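Local coordinates for filamentous hemagglutinin (Bordetella pertussis, PDB 1RWR), which is an adhesin whose secretion domain, a beta-helix, probably directs its export across the outer membrane by the two-partner secretion pathway, at residues 159-164 / 196-201. Numbering follows the deposited sequence.
Sequences YFDVVA and ATRRAT
Arg198 reaches from the loop ahead of strand 199-202 to Tyr159 and Asp161 on strand 159-164, a worked example of one arginine using its edge for a carboxylate and its face for a ring. At the edge the grip is side-on: NE of Arg198 donates to OD2 of Asp161 over 2.9 Å, while NH2 of Arg198 donates to OD1 of Asp161 over 2.8 Å. Both bonds are nearly straight, and OD1 accepts on its syn lone pair. Carboxylate and guanidinium are nearly coplanar, with 22° between their planes. On one face, the guanidinium lies almost parallel to the Tyr159 ring, centres 4.2 Å apart, in an off-centre cation-pi stack. NE sits over the middle of the ring, and CD of Arg198 adds a CH-pi contact 3.8 Å from the centroid of the Tyr159 ring. A bend at chi3 (61°) turns the end of the arginine into this place. OD2 of Asp161 also bonds to the hydroxyl of Tyr193, in strand 191-194. Strand 159-164 belongs to the long parallel sheet of the beta-helix, whereas 199-202 is an outer strand of a four-stranded antiparallel sheet, so the contact ties that extra-helical sheet to the helix wall. Two charged bonds and a stack together fix the rotation of the guanidinium, and the paired arginine probably favours an ionised carboxylate at the buried Asp161.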
ATOM      1  N   TYR A 159      -3.264   7.077  -5.455  1.00 12.14           N
ATOM      2  CA  TYR A 159      -1.967   6.641  -4.912  1.00 12.18           C
ATOM      3  C   TYR A 159      -2.030   5.194  -4.488  1.00 11.52           C
ATOM      4  O   TYR A 159      -3.117   4.630  -4.209  1.00 11.26           O
ATOM      5  CB  TYR A 159      -1.510   7.472  -3.705  1.00 12.67           C
ATOM      6  CG  TYR A 159      -2.488   7.444  -2.553  1.00 12.57           C
ATOM      7  CD1 TYR A 159      -2.491   6.397  -1.645  1.00 13.11           C
ATOM      8  CD2 TYR A 159      -3.445   8.453  -2.386  1.00 13.86           C
ATOM      9  CE1 TYR A 159      -3.413   6.326  -0.621  1.00 14.07           C
ATOM     10  CE2 TYR A 159      -4.366   8.404  -1.322  1.00 14.14           C
ATOM     11  CZ  TYR A 159      -4.341   7.331  -0.457  1.00 15.03           C
ATOM     12  OH  TYR A 159      -5.254   7.237   0.558  1.00 16.74           O
ATOM     13  N   PHE A 160      -0.830   4.615  -4.419  1.00 10.88           N
ATOM     14  CA  PHE A 160      -0.560   3.313  -3.864  1.00  9.87           C
ATOM     15  C   PHE A 160       0.489   3.556  -2.809  1.00 10.27           C
ATOM     16  O   PHE A 160       1.621   3.970  -3.133  1.00 10.39           O
ATOM     17  CB  PHE A 160       0.001   2.377  -4.938  1.00 10.96           C
ATOM     18  CG  PHE A 160       0.493   1.055  -4.402  1.00 10.61           C
ATOM     19  CD1 PHE A 160      -0.396   0.175  -3.816  1.00 12.27           C
ATOM     20  CD2 PHE A 160       1.835   0.683  -4.512  1.00 10.99           C
ATOM     21  CE1 PHE A 160       0.046  -1.080  -3.291  1.00 12.20           C
ATOM     22  CE2 PHE A 160       2.290  -0.520  -3.962  1.00 11.73           C
ATOM     23  CZ  PHE A 160       1.394  -1.418  -3.389  1.00 13.04           C
ATOM     24  N   ASP A 161       0.140   3.289  -1.553  1.00 10.34           N
ATOM     25  CA  ASP A 161       1.017   3.524  -0.406  1.00 10.63           C
ATOM     26  C   ASP A 161       1.298   2.201   0.256  1.00 11.26           C
ATOM     27  O   ASP A 161       0.377   1.357   0.453  1.00 11.65           O
ATOM     28  CB  ASP A 161       0.359   4.410   0.650  1.00 10.67           C
ATOM     29  CG  ASP A 161       0.333   5.866   0.294  1.00 12.88           C
ATOM     30  OD1 ASP A 161       0.824   6.272  -0.805  1.00 14.29           O
ATOM     31  OD2 ASP A 161      -0.151   6.710   1.119  1.00 13.63           O
ATOM     32  N   VAL A 162       2.565   2.021   0.596  1.00 10.89           N
ATOM     33  CA  VAL A 162       3.048   0.857   1.347  1.00 11.01           C
ATOM     34  C   VAL A 162       3.700   1.412   2.609  1.00 11.45           C
ATOM     35  O   VAL A 162       4.671   2.177   2.528  1.00 11.88           O
ATOM     36  CB  VAL A 162       4.082   0.063   0.578  1.00 11.40           C
ATOM     37  CG1 VAL A 162       4.608  -1.071   1.439  1.00 12.67           C
ATOM     38  CG2 VAL A 162       3.521  -0.505  -0.700  1.00 11.74           C
ATOM     39  N   VAL A 163       3.134   1.066   3.770  1.00 10.48           N
ATOM     40  CA  VAL A 163       3.510   1.676   5.049  1.00 11.68           C
ATOM     41  C   VAL A 163       3.787   0.571   6.073  1.00 10.93           C
ATOM     42  O   VAL A 163       2.882  -0.127   6.506  1.00 11.22           O
ATOM     43  CB  VAL A 163       2.370   2.619   5.530  1.00 11.49           C
ATOM     44  CG1 VAL A 163       2.803   3.371   6.787  1.00 14.11           C
ATOM     45  CG2 VAL A 163       1.998   3.603   4.416  1.00 10.11           C
ATOM     46  N   ALA A 164       5.047   0.343   6.402  1.00 11.85           N
ATOM     47  CA  ALA A 164       5.433  -0.867   7.149  1.00 11.74           C
ATOM     48  C   ALA A 164       6.711  -0.605   7.902  1.00 11.27           C
ATOM     49  O   ALA A 164       7.362   0.441   7.703  1.00 10.43           O
ATOM     50  CB  ALA A 164       5.612  -2.050   6.206  1.00 12.56           C
ATOM     51  N   ALA A 196      -5.554  10.378   6.180  1.00 18.71           N
ATOM     52  CA  ALA A 196      -6.114  11.522   5.442  1.00 20.01           C
ATOM     53  C   ALA A 196      -5.044  12.480   4.901  1.00 20.90           C
ATOM     54  O   ALA A 196      -5.194  13.007   3.800  1.00 21.61           O
ATOM     55  CB  ALA A 196      -7.171  12.305   6.309  1.00 21.07           C
ATOM     56  N   THR A 197      -3.964  12.713   5.646  1.00 21.69           N
ATOM     57  CA  THR A 197      -2.914  13.661   5.197  1.00 20.79           C
ATOM     58  C   THR A 197      -1.718  13.003   4.515  1.00 20.11           C
ATOM     59  O   THR A 197      -0.863  13.692   3.910  1.00 18.91           O
ATOM     60  CB  THR A 197      -2.413  14.499   6.358  1.00 21.55           C
ATOM     61  OG1 THR A 197      -1.872  13.646   7.380  1.00 20.58           O
ATOM     62  CG2 THR A 197      -3.581  15.267   7.014  1.00 22.70           C
ATOM     63  N   ARG A 198      -1.657  11.675   4.630  1.00 18.88           N
ATOM     64  CA  ARG A 198      -0.493  10.896   4.192  1.00 18.16           C
ATOM     65  C   ARG A 198       0.821  11.422   4.770  1.00 18.68           C
ATOM     66  O   ARG A 198       1.833  11.518   4.056  1.00 18.08           O
ATOM     67  CB  ARG A 198      -0.470  10.803   2.672  1.00 18.28           C
ATOM     68  CG  ARG A 198      -1.713  10.133   2.159  1.00 17.69           C
ATOM     69  CD  ARG A 198      -1.825  10.052   0.682  1.00 17.62           C
ATOM     70  NE  ARG A 198      -0.759   9.289   0.042  1.00 16.88           N
ATOM     71  CZ  ARG A 198       0.021   9.748  -0.913  1.00 18.22           C
ATOM     72  NH1 ARG A 198      -0.083  11.030  -1.332  1.00 20.53           N
ATOM     73  NH2 ARG A 198       0.911   8.948  -1.476  1.00 17.90           N
ATOM     74  N   ARG A 199       0.781  11.816   6.051  1.00 19.60           N
ATOM     75  CA  ARG A 199       1.973  12.255   6.759  1.00 20.26           C
ATOM     76  C   ARG A 199       2.387  11.215   7.796  1.00 18.94           C
ATOM     77  O   ARG A 199       1.545  10.666   8.521  1.00 18.26           O
ATOM     78  CB  ARG A 199       1.766  13.600   7.461  1.00 21.90           C
ATOM     79  CG  ARG A 199       1.381  14.731   6.518  1.00 25.96           C
ATOM     80  CD  ARG A 199       2.351  15.006   5.428  1.00 31.24           C
ATOM     81  NE  ARG A 199       3.719  15.158   5.909  1.00 35.55           N
ATOM     82  CZ  ARG A 199       4.812  14.983   5.173  1.00 36.80           C
ATOM     83  NH1 ARG A 199       4.731  14.655   3.880  1.00 38.79           N
ATOM     84  NH2 ARG A 199       6.005  15.153   5.744  1.00 38.75           N
ATOM     85  N   ALA A 200       3.688  10.987   7.869  1.00 18.45           N
ATOM     86  CA  ALA A 200       4.292  10.081   8.842  1.00 18.66           C
ATOM     87  C   ALA A 200       4.955  10.872   9.951  1.00 19.35           C
ATOM     88  O   ALA A 200       5.744  11.777   9.690  1.00 20.79           O
ATOM     89  CB  ALA A 200       5.311   9.207   8.187  1.00 18.87           C
ATOM     90  N   THR A 201       4.670  10.503  11.185  1.00 19.68           N
ATOM     91  CA  THR A 201       5.392  11.055  12.309  1.00 20.43           C
ATOM     92  C   THR A 201       6.006   9.912  13.071  1.00 19.56           C
ATOM     93  O   THR A 201       5.295   8.958  13.381  1.00 17.48           O
ATOM     94  CB  THR A 201       4.463  11.882  13.213  1.00 21.69           C
ATOM     95  OG1 THR A 201       3.423  11.072  13.751  1.00 28.18           O
ATOM     96  CG2 THR A 201       3.703  12.900  12.445  1.00 22.26           C
TER